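Local structure of C2 toxin component I (Clostridium botulinum, 2J3V) at residues E6-I11 against R96-Y101; N35-A40 against V82-E87; R122-E127 against G205-L210; R167-F172 against G213-E218; Q293-Y298 against L367-G372. The protein is the enzymatic component of the binary C2 toxin, an ADP-ribosyltransferase that probably transfers ADP-ribose from NAD to actin in the target cell. The protein carries 1 engineered substitution. One frame throughout, in Å; residues are numbered along the deposited sequence.

Interaction 1: E6-I11 against R96-Y101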
# COMPACT_ATOMS: atom_id res chain seq x y z
N GLU A 6 31.45 -5.11 -8.93
CA GLU A 6 30.50 -4.33 -9.68
C GLU A 6 29.06 -4.78 -9.27
O GLU A 6 28.86 -5.94 -8.93
CB GLU A 6 30.78 -4.58 -11.16
CG GLU A 6 30.90 -3.35 -12.06
CD GLU A 6 31.70 -2.23 -11.51
OE1 GLU A 6 32.89 -2.46 -11.16
OE2 GLU A 6 31.15 -1.07 -11.51
N PRO A 7 28.08 -3.89 -9.31
CA PRO A 7 26.68 -4.32 -9.14
C PRO A 7 26.25 -5.24 -10.26
O PRO A 7 26.89 -5.24 -11.30
CB PRO A 7 25.89 -3.02 -9.23
CG PRO A 7 26.77 -2.05 -10.00
CD PRO A 7 28.20 -2.44 -9.58
N ILE A 8 25.18 -6.00 -10.04
CA ILE A 8 24.51 -6.71 -11.10
C ILE A 8 23.83 -5.66 -11.97
O ILE A 8 22.93 -4.91 -11.49
CB ILE A 8 23.49 -7.66 -10.49
CG1 ILE A 8 24.21 -8.71 -9.65
CG2 ILE A 8 22.59 -8.26 -11.55
CD1 ILE A 8 23.38 -9.21 -8.51
N ASP A 9 24.32 -5.54 -13.21
CA ASP A 9 23.77 -4.57 -14.15
C ASP A 9 23.94 -5.08 -15.54
O ASP A 9 25.02 -5.04 -16.07
CB ASP A 9 24.46 -3.20 -13.99
CG ASP A 9 23.75 -2.11 -14.70
OD1 ASP A 9 22.83 -2.37 -15.50
OD2 ASP A 9 24.02 -0.93 -14.53
N PHE A 10 22.83 -5.54 -16.11
CA PHE A 10 22.74 -6.11 -17.44
C PHE A 10 22.14 -5.17 -18.47
O PHE A 10 21.99 -5.56 -19.64
CB PHE A 10 21.98 -7.42 -17.38
CG PHE A 10 22.80 -8.53 -16.83
CD1 PHE A 10 23.85 -9.06 -17.58
CD2 PHE A 10 22.59 -9.00 -15.54
CE1 PHE A 10 24.66 -10.09 -17.07
CE2 PHE A 10 23.41 -10.00 -15.00
CZ PHE A 10 24.45 -10.55 -15.77
N ILE A 11 21.84 -3.93 -18.06
CA ILE A 11 21.34 -2.93 -19.00
C ILE A 11 22.39 -2.62 -20.07
O ILE A 11 23.50 -2.29 -19.73
CB ILE A 11 20.89 -1.63 -18.29
CG1 ILE A 11 19.65 -1.90 -17.44
CG2 ILE A 11 20.59 -0.50 -19.30
CD1 ILE A 11 19.38 -0.78 -16.36
N ARG A 96 25.75 -8.54 -4.09
CA ARG A 96 26.01 -7.31 -4.83
C ARG A 96 24.72 -6.47 -4.86
O ARG A 96 23.64 -7.02 -4.80
CB ARG A 96 26.33 -7.63 -6.31
CG ARG A 96 27.42 -8.55 -6.58
CD ARG A 96 28.74 -7.93 -6.18
NE ARG A 96 29.86 -8.82 -6.48
CZ ARG A 96 30.88 -9.06 -5.66
NH1 ARG A 96 30.96 -8.47 -4.46
NH2 ARG A 96 31.84 -9.89 -6.06
N ASP A 97 24.83 -5.16 -5.02
CA ASP A 97 23.67 -4.36 -5.39
C ASP A 97 23.15 -4.81 -6.78
O ASP A 97 23.91 -5.37 -7.58
CB ASP A 97 24.07 -2.93 -5.51
CG ASP A 97 24.36 -2.26 -4.18
OD1 ASP A 97 24.42 -2.95 -3.14
OD2 ASP A 97 24.49 -1.02 -4.11
N ALA A 98 21.87 -4.62 -7.05
CA ALA A 98 21.31 -4.94 -8.36
C ALA A 98 20.59 -3.71 -8.92
O ALA A 98 19.93 -2.97 -8.20
CB ALA A 98 20.37 -6.17 -8.29
N ILE A 99 20.79 -3.47 -10.22
CA ILE A 99 20.19 -2.36 -10.91
C ILE A 99 19.24 -2.90 -11.99
O ILE A 99 19.56 -3.84 -12.72
CB ILE A 99 21.26 -1.48 -11.48
CG1 ILE A 99 22.03 -0.81 -10.32
CG2 ILE A 99 20.62 -0.34 -12.32
CD1 ILE A 99 23.34 -0.27 -10.74
N GLY A 100 18.04 -2.32 -12.06
CA GLY A 100 17.08 -2.72 -13.07
C GLY A 100 15.78 -1.94 -12.98
O GLY A 100 15.70 -0.87 -12.36
N TYR A 101 14.74 -2.52 -13.58
CA TYR A 101 13.50 -1.83 -13.80
C TYR A 101 12.40 -2.53 -13.02
O TYR A 101 12.11 -3.72 -13.22
CB TYR A 101 13.16 -1.81 -15.30
CG TYR A 101 14.22 -1.20 -16.24
CD1 TYR A 101 14.66 0.09 -16.08
CD2 TYR A 101 14.75 -1.94 -17.29
CE1 TYR A 101 15.58 0.64 -16.97
CE2 TYR A 101 15.67 -1.41 -18.16
CZ TYR A 101 16.06 -0.13 -18.00
OH TYR A 101 16.96 0.39 -18.83
O HOH W 1 20.57 -5.50 -14.62
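I8 meets A98 through a backbone bridge. The N-H of I8 donates to D97 O over 2.8 Å. I8 O takes the N-H of I99 at 2.9 Å. A98 CA also leans on I8 O, a C-H...O contact. Beyond this bridge one water joins the backbones, accepting from F10 N and donating to I99 O. Apolar side chains pack around these bonds. P7 and I99 run alongside each other, with P7 CG 3.9 Å from I99 CD1. CB of I8 rests 4.1 Å from CB of A98. I11 points back at the hydroxyl end of Y101. Its CD1 comes to 3.8 Å from Y101 CZ, oblique to the ring. A bend at chi2 (-68°) lays the R96 chain along the E6 carbonyl, with CD 3.4 Å from E6 O. The two segments run nearly parallel, 17° apart. An irregular N-terminal segment is thus laid along strand 98-102, which lies inside a mixed sheet between strands 162-168 and 146-150. The fold is that of the ADP-ribosyltransferase family. D9 OD1 accepts from I11 N in an Asx turn, which holds the I11 end of the segment. Further out, D97 is held by a salt bridge to R167 and by the backbone N of T170. The hydroxyl of Y101 is hydrogen-bonded to D153, and F10 meets the ring of W21 in helix 15-30.

Interaction 2: N35-A40 against V82-E87. With SO4 (sulfate ion), chain Q; SO4 (sulfate ion), chain Y.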
# COMPACT_ATOMS: atom_id res chain seq x y z
N ASN A 35 11.11 -29.39 -2.06
CA ASN A 35 10.35 -29.70 -3.28
C ASN A 35 9.09 -28.82 -3.41
O ASN A 35 8.77 -28.36 -4.49
CB ASN A 35 9.95 -31.21 -3.38
CG ASN A 35 9.22 -31.51 -4.66
OD1 ASN A 35 9.80 -31.38 -5.75
ND2 ASN A 35 7.93 -31.83 -4.57
N LEU A 36 8.39 -28.56 -2.32
CA LEU A 36 7.19 -27.70 -2.43
C LEU A 36 7.49 -26.21 -2.74
O LEU A 36 6.72 -25.57 -3.41
CB LEU A 36 6.30 -27.85 -1.19
CG LEU A 36 5.60 -29.22 -1.18
CD1 LEU A 36 4.81 -29.39 0.09
CD2 LEU A 36 4.68 -29.48 -2.40
N GLU A 37 8.59 -25.69 -2.24
CA GLU A 37 9.11 -24.38 -2.66
C GLU A 37 9.46 -24.32 -4.12
O GLU A 37 9.09 -23.38 -4.82
CB GLU A 37 10.32 -23.99 -1.81
CG GLU A 37 9.86 -23.60 -0.41
CD GLU A 37 10.92 -23.77 0.65
OE1 GLU A 37 12.07 -24.14 0.31
OE2 GLU A 37 10.57 -23.53 1.84
N GLU A 38 10.13 -25.35 -4.61
CA GLU A 38 10.49 -25.40 -6.00
C GLU A 38 9.26 -25.41 -6.89
O GLU A 38 9.24 -24.70 -7.88
CB GLU A 38 11.37 -26.65 -6.28
CG GLU A 38 12.81 -26.51 -5.81
CD GLU A 38 13.72 -27.66 -6.28
OE1 GLU A 38 13.23 -28.52 -7.05
OE2 GLU A 38 14.91 -27.71 -5.87
N VAL A 39 8.25 -26.20 -6.56
CA VAL A 39 7.02 -26.24 -7.36
C VAL A 39 6.31 -24.89 -7.37
O VAL A 39 5.77 -24.50 -8.38
CB VAL A 39 6.05 -27.37 -6.88
CG1 VAL A 39 4.64 -27.22 -7.51
CG2 VAL A 39 6.68 -28.78 -7.21
N ALA A 40 6.32 -24.18 -6.26
CA ALA A 40 5.61 -22.92 -6.17
C ALA A 40 6.36 -21.82 -6.92
O ALA A 40 5.76 -21.04 -7.66
CB ALA A 40 5.44 -22.57 -4.72
N VAL A 82 1.99 -18.70 -1.95
CA VAL A 82 2.52 -17.38 -1.53
C VAL A 82 3.54 -17.59 -0.42
O VAL A 82 4.69 -17.11 -0.53
CB VAL A 82 1.39 -16.40 -1.12
CG1 VAL A 82 1.91 -15.17 -0.47
CG2 VAL A 82 0.66 -15.98 -2.34
N GLU A 83 3.14 -18.33 0.63
CA GLU A 83 4.01 -18.62 1.79
C GLU A 83 5.32 -19.29 1.37
O GLU A 83 6.41 -18.92 1.84
CB GLU A 83 3.27 -19.44 2.82
CG GLU A 83 2.27 -18.63 3.64
CD GLU A 83 1.21 -19.43 4.37
OE1 GLU A 83 1.18 -20.69 4.31
OE2 GLU A 83 0.39 -18.75 5.05
N ARG A 84 5.24 -20.22 0.45
CA ARG A 84 6.41 -20.94 0.02
C ARG A 84 7.35 -20.08 -0.80
O ARG A 84 8.54 -20.25 -0.71
CB ARG A 84 5.98 -22.13 -0.78
CG ARG A 84 5.44 -23.23 0.10
CD ARG A 84 4.77 -24.37 -0.66
NE ARG A 84 4.02 -25.20 0.26
CZ ARG A 84 2.96 -25.94 -0.05
NH1 ARG A 84 2.47 -25.99 -1.27
NH2 ARG A 84 2.38 -26.65 0.89
N ILE A 85 6.80 -19.15 -1.58
CA ILE A 85 7.60 -18.23 -2.36
C ILE A 85 8.33 -17.29 -1.42
O ILE A 85 9.52 -17.05 -1.65
CB ILE A 85 6.76 -17.44 -3.41
CG1 ILE A 85 6.35 -18.38 -4.53
CG2 ILE A 85 7.51 -16.24 -3.97
CD1 ILE A 85 5.18 -17.80 -5.29
N ARG A 86 7.64 -16.79 -0.38
CA ARG A 86 8.26 -15.89 0.61
C ARG A 86 9.43 -16.61 1.26
O ARG A 86 10.53 -16.05 1.45
CB ARG A 86 7.29 -15.44 1.71
CG ARG A 86 6.08 -14.58 1.30
CD ARG A 86 5.28 -14.17 2.50
NE ARG A 86 4.01 -13.52 2.19
CZ ARG A 86 2.96 -13.50 2.99
NH1 ARG A 86 3.01 -14.12 4.17
NH2 ARG A 86 1.86 -12.85 2.62
N GLU A 87 9.18 -17.85 1.61
CA GLU A 87 10.14 -18.72 2.29
C GLU A 87 11.36 -18.98 1.38
O GLU A 87 12.48 -18.95 1.84
CB GLU A 87 9.41 -20.01 2.66
CG GLU A 87 10.19 -21.09 3.35
CD GLU A 87 9.31 -22.31 3.76
OE1 GLU A 87 8.09 -22.45 3.31
OE2 GLU A 87 9.89 -23.13 4.54
S SO4 Q . 1.46 -15.95 6.84
O1 SO4 Q . 0.99 -16.43 5.56
O2 SO4 Q . 2.76 -16.56 7.03
O3 SO4 Q . 1.68 -14.52 6.74
O4 SO4 Q . 0.44 -16.13 7.87
S SO4 Y . 12.38 -32.21 0.12
O1 SO4 Y . 12.18 -33.54 -0.52
O2 SO4 Y . 13.26 -32.29 1.30
O3 SO4 Y . 12.99 -31.32 -0.88
O4 SO4 Y . 11.06 -31.69 0.54
O HOH W 2 4.07 -25.90 -3.60
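The axes of helices 35-40 and 82-87 pass 8.5 Å apart and cross at -104°, with E37 and R84 nearest at the crossing. R84 carries much of the contact. Its CG is anti to its carbonyl carbon (chi1 -76°), and the chain then runs straight to NE, which lays it past L36. CD1 of L36 sits over one face of the guanidinium, offset toward the rim and 3.7 Å from R84 NH2. A water accepts from R84 NH1 and donates to L36 O, so the arginine reaches the neighbouring backbone through one solvent molecule. Closer to the crossing, CB of A40 packs 4.0 Å from CB of R84 and 4.3 Å from CG1 of I85. The carboxylates of E37 and E87 are modelled too close together, so the detail of this pair is doubtful. OE1 of E37 has a salt bridge to K91, and OE2 of E87 is hydrogen-bonded to a glycerol. Elsewhere on helix 77-90, R86 NH1 donates to a sulfate oxygen, O3, 2.9 Å away at the guanidinium edge. I85 also touches I53 and F146, so helix 77-90 packs on helix 47-59 and on strand 146-150 of the sheet, with helix 35-43 crossing it.

Interaction 3: R122-E127 against G205-L210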
# COMPACT_ATOMS: atom_id res chain seq x y z
N ARG A 122 3.02 9.47 -29.70
CA ARG A 122 4.35 8.89 -29.61
C ARG A 122 5.31 9.77 -28.81
O ARG A 122 6.22 9.26 -28.19
CB ARG A 122 4.90 8.64 -31.01
CG ARG A 122 4.22 7.47 -31.70
CD ARG A 122 4.55 7.39 -33.17
NE ARG A 122 4.34 8.67 -33.87
CZ ARG A 122 4.58 8.84 -35.18
NH1 ARG A 122 5.01 7.82 -35.92
NH2 ARG A 122 4.36 10.01 -35.75
N ASP A 123 5.12 11.08 -28.78
CA ASP A 123 6.07 11.91 -28.05
C ASP A 123 5.50 12.47 -26.77
O ASP A 123 4.29 12.48 -26.56
CB ASP A 123 6.58 13.04 -28.92
CG ASP A 123 7.38 12.56 -30.11
OD1 ASP A 123 7.66 11.37 -30.25
OD2 ASP A 123 7.73 13.32 -31.01
N ILE A 124 6.40 12.97 -25.95
CA ILE A 124 6.06 13.45 -24.64
C ILE A 124 6.47 14.88 -24.54
O ILE A 124 7.62 15.22 -24.85
CB ILE A 124 6.75 12.65 -23.51
CG1 ILE A 124 6.43 11.15 -23.68
CG2 ILE A 124 6.26 13.12 -22.16
CD1 ILE A 124 7.23 10.21 -22.75
N SER A 125 5.52 15.69 -24.08
CA SER A 125 5.68 17.09 -23.90
C SER A 125 6.42 17.35 -22.60
O SER A 125 6.22 16.67 -21.60
CB SER A 125 4.28 17.68 -23.83
OG SER A 125 4.30 19.07 -23.78
N ASP A 126 7.34 18.31 -22.62
CA ASP A 126 7.93 18.81 -21.40
C ASP A 126 6.87 19.25 -20.40
O ASP A 126 7.08 19.16 -19.23
CB ASP A 126 8.81 20.03 -21.69
CG ASP A 126 10.07 19.65 -22.42
OD1 ASP A 126 10.29 18.43 -22.66
OD2 ASP A 126 10.92 20.50 -22.75
N GLU A 127 5.77 19.79 -20.87
CA GLU A 127 4.71 20.17 -19.95
C GLU A 127 4.23 18.96 -19.14
O GLU A 127 4.07 19.05 -17.92
CB GLU A 127 3.55 20.78 -20.73
CG GLU A 127 2.44 21.31 -19.84
CD GLU A 127 1.38 22.07 -20.62
OE1 GLU A 127 1.43 22.05 -21.89
OE2 GLU A 127 0.52 22.72 -19.96
N GLY A 205 13.66 4.14 -30.72
CA GLY A 205 12.72 4.95 -31.48
C GLY A 205 11.43 5.35 -30.78
O GLY A 205 10.62 6.01 -31.41
N LYS A 206 11.24 4.98 -29.51
CA LYS A 206 10.05 5.41 -28.73
C LYS A 206 10.39 6.24 -27.47
O LYS A 206 11.49 6.06 -26.89
CB LYS A 206 9.27 4.16 -28.34
CG LYS A 206 8.99 3.19 -29.51
CD LYS A 206 7.56 2.68 -29.49
CE LYS A 206 7.20 1.79 -30.71
NZ LYS A 206 7.99 0.53 -30.60
N ASP A 207 9.48 7.15 -27.08
CA ASP A 207 9.64 8.02 -25.92
C ASP A 207 9.01 7.46 -24.63
O ASP A 207 7.88 6.99 -24.65
CB ASP A 207 8.93 9.36 -26.09
CG ASP A 207 9.64 10.34 -27.00
OD1 ASP A 207 10.57 9.94 -27.75
OD2 ASP A 207 9.27 11.56 -27.02
N TYR A 208 9.71 7.69 -23.52
CA TYR A 208 9.34 7.21 -22.20
C TYR A 208 9.70 8.30 -21.24
O TYR A 208 10.65 9.06 -21.48
CB TYR A 208 10.09 5.93 -21.82
CG TYR A 208 9.92 4.74 -22.75
CD1 TYR A 208 10.71 4.59 -23.87
CD2 TYR A 208 8.98 3.75 -22.48
CE1 TYR A 208 10.55 3.50 -24.74
CE2 TYR A 208 8.80 2.66 -23.33
CZ TYR A 208 9.60 2.53 -24.45
OH TYR A 208 9.45 1.45 -25.32
N ILE A 209 8.95 8.38 -20.16
CA ILE A 209 9.44 9.02 -18.95
C ILE A 209 10.20 7.95 -18.18
O ILE A 209 9.65 6.95 -17.73
CB ILE A 209 8.28 9.68 -18.10
CG1 ILE A 209 7.60 10.76 -18.94
CG2 ILE A 209 8.82 10.24 -16.80
CD1 ILE A 209 6.71 11.67 -18.17
N LEU A 210 11.49 8.20 -18.01
CA LEU A 210 12.39 7.37 -17.21
C LEU A 210 12.46 8.00 -15.83
O LEU A 210 12.91 9.16 -15.65
CB LEU A 210 13.76 7.33 -17.85
CG LEU A 210 14.88 6.69 -17.08
CD1 LEU A 210 14.53 5.21 -16.86
CD2 LEU A 210 16.24 6.85 -17.83
O HOH W 3 7.15 6.67 -28.84
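Apolar contacts centre on I124, whose CD1 rests against the strand backbone at Y208 and I209. It lies 3.5 Å from Y208 C and 3.9 Å from I209 CG1. With CG1 anti to the carbonyl carbon (chi1 -54°) and chi2 at 171°, the chain is extended and puts CD1 on the strand. The I124 and D207 side chains pass antiparallel to one another, with I124 CD1 3.8 Å from D207 CB. Polar contacts are slight. I124 N makes a weak hydrogen bond to D207 OD2, 3.4 Å long. One water donates to R122 O and accepts from D207 N. The charged contact is between like groups. D123 OD1 and D207 OD2 stand 3.6 Å apart, their carboxylate planes 18° from parallel. Such closeness would probably raise the proton affinity of one. D207 OD1 is bonded to T202 OG1, which helps fix the carboxylate. I124 also packs on I200, so the lead-in to helix 126-136 lies against the paired strands 190-203 and 206-216.

Interaction 4: R167-F172 against G213-E218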
# COMPACT_ATOMS: atom_id res chain seq x y z
N ARG A 167 17.83 0.71 -7.67
CA ARG A 167 18.91 -0.13 -7.21
C ARG A 167 18.49 -0.88 -5.98
O ARG A 167 18.04 -0.27 -5.04
CB ARG A 167 20.07 0.81 -6.88
CG ARG A 167 21.28 0.23 -6.20
CD ARG A 167 22.33 1.37 -6.05
NE ARG A 167 23.66 0.78 -6.09
CZ ARG A 167 24.65 1.09 -6.92
NH1 ARG A 167 24.55 2.02 -7.86
NH2 ARG A 167 25.77 0.42 -6.80
N VAL A 168 18.65 -2.19 -5.99
CA VAL A 168 18.38 -3.02 -4.84
C VAL A 168 19.65 -3.29 -4.02
O VAL A 168 20.60 -3.83 -4.56
CB VAL A 168 17.78 -4.38 -5.28
CG1 VAL A 168 17.39 -5.21 -4.10
CG2 VAL A 168 16.60 -4.16 -6.18
N PRO A 169 19.66 -2.95 -2.72
CA PRO A 169 20.88 -3.08 -1.92
C PRO A 169 21.30 -4.51 -1.70
O PRO A 169 20.51 -5.45 -1.72
CB PRO A 169 20.53 -2.38 -0.58
CG PRO A 169 19.29 -1.51 -0.93
CD PRO A 169 18.54 -2.41 -1.92
N THR A 170 22.62 -4.68 -1.56
CA THR A 170 23.18 -5.96 -1.22
C THR A 170 22.58 -6.44 0.12
O THR A 170 22.18 -5.62 0.95
CB THR A 170 24.74 -5.83 -1.20
OG1 THR A 170 25.29 -7.07 -0.78
CG2 THR A 170 25.21 -4.85 -0.13
N THR A 171 22.47 -7.77 0.24
CA THR A 171 21.90 -8.53 1.37
C THR A 171 20.41 -8.72 1.25
O THR A 171 19.85 -9.48 2.02
CB THR A 171 22.19 -8.01 2.82
OG1 THR A 171 21.39 -6.85 3.12
CG2 THR A 171 23.67 -7.55 3.01
N PHE A 172 19.75 -8.07 0.30
CA PHE A 172 18.29 -8.22 0.21
C PHE A 172 17.97 -9.59 -0.34
O PHE A 172 18.70 -10.13 -1.17
CB PHE A 172 17.66 -7.12 -0.63
CG PHE A 172 17.45 -5.82 0.11
CD1 PHE A 172 18.30 -5.44 1.13
CD2 PHE A 172 16.41 -5.00 -0.22
CE1 PHE A 172 18.08 -4.23 1.85
CE2 PHE A 172 16.21 -3.77 0.43
CZ PHE A 172 17.04 -3.39 1.48
N GLY A 213 14.03 5.83 -9.19
CA GLY A 213 13.35 5.63 -7.94
C GLY A 213 14.17 4.92 -6.91
O GLY A 213 14.85 3.94 -7.18
N SER A 214 14.05 5.42 -5.68
CA SER A 214 14.65 4.81 -4.50
C SER A 214 13.71 3.72 -3.93
O SER A 214 12.50 3.93 -3.74
CB SER A 214 14.91 5.91 -3.47
OG SER A 214 15.42 5.32 -2.32
N LEU A 215 14.29 2.57 -3.67
CA LEU A 215 13.58 1.47 -3.02
C LEU A 215 13.47 1.74 -1.52
O LEU A 215 14.43 2.10 -0.87
CB LEU A 215 14.30 0.16 -3.29
CG LEU A 215 13.59 -1.11 -2.95
CD1 LEU A 215 12.44 -1.35 -3.92
CD2 LEU A 215 14.59 -2.29 -2.95
N SER A 216 12.28 1.53 -0.98
CA SER A 216 11.95 1.97 0.36
C SER A 216 10.99 1.03 1.06
O SER A 216 10.40 0.16 0.44
CB SER A 216 11.23 3.32 0.26
OG SER A 216 12.04 4.22 -0.45
N GLN A 217 10.84 1.22 2.36
CA GLN A 217 9.97 0.36 3.15
C GLN A 217 9.21 1.23 4.11
O GLN A 217 9.74 1.66 5.08
CB GLN A 217 10.77 -0.66 3.94
CG GLN A 217 11.44 -1.63 3.10
CD GLN A 217 12.26 -2.64 3.90
OE1 GLN A 217 13.38 -2.33 4.36
NE2 GLN A 217 11.74 -3.86 4.02
N GLU A 218 7.96 1.50 3.79
CA GLU A 218 7.11 2.30 4.65
C GLU A 218 6.54 1.44 5.78
O GLU A 218 5.93 0.39 5.53
CB GLU A 218 5.99 2.92 3.81
CG GLU A 218 5.14 3.93 4.57
CD GLU A 218 4.15 4.62 3.66
OE1 GLU A 218 3.71 4.01 2.65
OE2 GLU A 218 3.86 5.79 3.96
O HOH W 4 17.08 2.18 -4.22
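L215 is the residue that V168, P169 and F172 all meet, and one methyl, CD2, does most of the touching. The leucine CG stands opposite the backbone N (chi1 -168°), and chi2 of 71° sets the position of CD2. That methyl lies 4.0 Å from F172 CE2, 4.1 Å from P169 CD and 4.2 Å from V168 CG1. The F172 and L215 side chains overlap while running in opposing senses, and the methyl comes to the ring obliquely. P169 CD lies over one face of the same ring, 3.6 Å above its plane and offset toward the rim. The F172 ring reaches there because CG stands opposite the carbonyl carbon (chi1 -82°). A type II turn from P169 to F172 brings the ring back over the proline, closed by a weak bond from F172 N to P169 O. Strands 162-168 and 206-216 are neighbours in the sheet, yet here they diverge. A water takes the place of a direct bond: R167 O is 2.8 Å and L215 N 2.9 Å from it. R167 itself turns away to a salt bridge with D97. The direct contact is therefore apolar, and water satisfies the backbone where the strands part.

Interaction 5: Q293-Y298 against L367-G372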
# COMPACT_ATOMS: atom_id res chain seq x y z
N GLN A 293 6.81 8.60 14.58
CA GLN A 293 7.42 8.33 13.27
C GLN A 293 6.34 8.09 12.24
O GLN A 293 5.17 7.93 12.55
CB GLN A 293 8.31 7.10 13.35
CG GLN A 293 7.50 5.80 13.59
CD GLN A 293 8.35 4.63 14.03
OE1 GLN A 293 7.93 3.84 14.82
NE2 GLN A 293 9.53 4.52 13.50
N THR A 294 6.74 8.04 11.00
CA THR A 294 5.81 7.87 9.93
C THR A 294 5.34 6.41 9.85
O THR A 294 6.14 5.50 9.81
CB THR A 294 6.49 8.35 8.66
OG1 THR A 294 6.61 9.78 8.75
CG2 THR A 294 5.66 8.07 7.38
N LEU A 295 4.01 6.21 9.90
CA LEU A 295 3.45 4.92 9.65
C LEU A 295 2.05 4.92 9.06
O LEU A 295 1.40 5.95 9.00
CB LEU A 295 3.50 4.02 10.87
CG LEU A 295 2.88 4.30 12.24
CD1 LEU A 295 2.21 5.60 12.42
CD2 LEU A 295 2.05 3.18 12.66
N ILE A 296 1.67 3.73 8.59
CA ILE A 296 0.40 3.45 7.98
C ILE A 296 -0.62 2.93 8.99
O ILE A 296 -0.36 2.00 9.75
CB ILE A 296 0.56 2.40 6.86
CG1 ILE A 296 1.42 2.96 5.73
CG2 ILE A 296 -0.78 1.94 6.29
CD1 ILE A 296 0.83 4.16 5.02
N ALA A 297 -1.79 3.52 8.94
CA ALA A 297 -2.95 3.13 9.74
C ALA A 297 -4.16 3.08 8.80
O ALA A 297 -4.19 3.71 7.74
CB ALA A 297 -3.16 4.07 10.83
N TYR A 298 -5.14 2.28 9.18
CA TYR A 298 -6.22 1.90 8.28
C TYR A 298 -7.57 2.34 8.83
O TYR A 298 -7.83 2.24 10.03
CB TYR A 298 -6.24 0.42 8.13
CG TYR A 298 -5.10 -0.07 7.30
CD1 TYR A 298 -5.14 0.01 5.91
CD2 TYR A 298 -3.94 -0.58 7.90
CE1 TYR A 298 -4.09 -0.44 5.13
CE2 TYR A 298 -2.86 -1.03 7.11
CZ TYR A 298 -2.94 -0.92 5.74
OH TYR A 298 -1.89 -1.35 4.95
N LEU A 367 -3.89 5.22 5.38
CA LEU A 367 -3.54 6.59 5.76
C LEU A 367 -2.08 6.65 6.20
O LEU A 367 -1.68 5.93 7.12
CB LEU A 367 -4.42 7.09 6.92
CG LEU A 367 -5.93 6.92 6.73
CD1 LEU A 367 -6.76 7.39 7.97
CD2 LEU A 367 -6.31 7.73 5.50
N ARG A 368 -1.28 7.47 5.55
CA ARG A 368 0.07 7.77 6.04
C ARG A 368 -0.09 8.72 7.20
O ARG A 368 -0.58 9.81 7.02
CB ARG A 368 0.93 8.39 4.96
CG ARG A 368 2.37 8.73 5.41
CD ARG A 368 3.20 9.33 4.29
NE ARG A 368 3.24 8.43 3.15
CZ ARG A 368 3.10 8.78 1.87
NH1 ARG A 368 2.97 10.04 1.50
NH2 ARG A 368 3.13 7.83 0.93
N LEU A 369 0.28 8.28 8.40
CA LEU A 369 0.35 9.16 9.55
C LEU A 369 1.78 9.68 9.68
O LEU A 369 2.67 8.94 9.98
CB LEU A 369 -0.09 8.41 10.81
CG LEU A 369 -1.50 7.79 10.80
CD1 LEU A 369 -1.83 7.24 12.15
CD2 LEU A 369 -2.59 8.78 10.34
N SER A 370 2.00 10.96 9.47
CA SER A 370 3.35 11.50 9.44
C SER A 370 3.84 11.84 10.82
O SER A 370 3.04 12.19 11.70
CB SER A 370 3.40 12.71 8.52
OG SER A 370 3.08 12.33 7.19
N GLU A 371 5.14 11.81 11.02
CA GLU A 371 5.71 12.27 12.29
C GLU A 371 5.14 13.65 12.68
O GLU A 371 5.18 14.59 11.92
CB GLU A 371 7.22 12.37 12.25
CG GLU A 371 7.79 12.72 13.61
CD GLU A 371 9.32 12.93 13.63
OE1 GLU A 371 10.06 12.13 12.99
OE2 GLU A 371 9.73 13.93 14.32
N GLY A 372 4.63 13.76 13.89
CA GLY A 372 4.11 15.00 14.39
C GLY A 372 2.60 15.14 14.28
O GLY A 372 2.00 16.08 14.86
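L295 O accepts the N-H of L369 at 2.7 Å. The return bond, from L295 N to L369 O, is 3.0 Å long. A297 and L367 form the next hydrogen-bonded pair, with bonds of 3.0 Å from A297 N to L367 O and 2.8 Å from L367 N to A297 O. I296 and R368 are the non-hydrogen-bonded pair between them. Strands 295-301 and 363-369 are thus antiparallel neighbours in the sheet of the second ADP-ribosyltransferase unit. On one face, L369 CD1 packs 3.7 Å from A297 CB. With CG between its backbone N and carbonyl carbon (chi1 58°), L295 brings CD1 to 4.0 Å from L369 CB. On the other face, I296 CD1 rests 3.8 Å from R368 CA, and T294 CG2 lies against R368 CG. The guanidinium of R368 goes to a salt bridge with E218 and a hydrogen bond to Q139. Past the strand end, T294 OG1 accepts a weak bond from E371 N.

How the interactions relate
Near the N terminus, interaction 1 closes a mostly helical loop by bringing 6-11 to strand 98-102. Interaction 2 is nested inside that loop and packs helix 35-43 against helix 77-90. Interactions 3 and 4 come later and cross along the chain. Interaction 3 closes a strand-rich loop of 77 residues and ties the sheet to the lead-in of helix 126-136. Interaction 4 closes one of 40, mostly strand, and joins two neighbouring strands of that sheet where they part. It also touches interaction 1 through strands 98-102 and 162-168. Interaction 5 follows in series, closing a 68-residue loop in the second sheet. The E218-R368 salt bridge joins it to interaction 4, linking the two ADP-ribosyltransferase family regions.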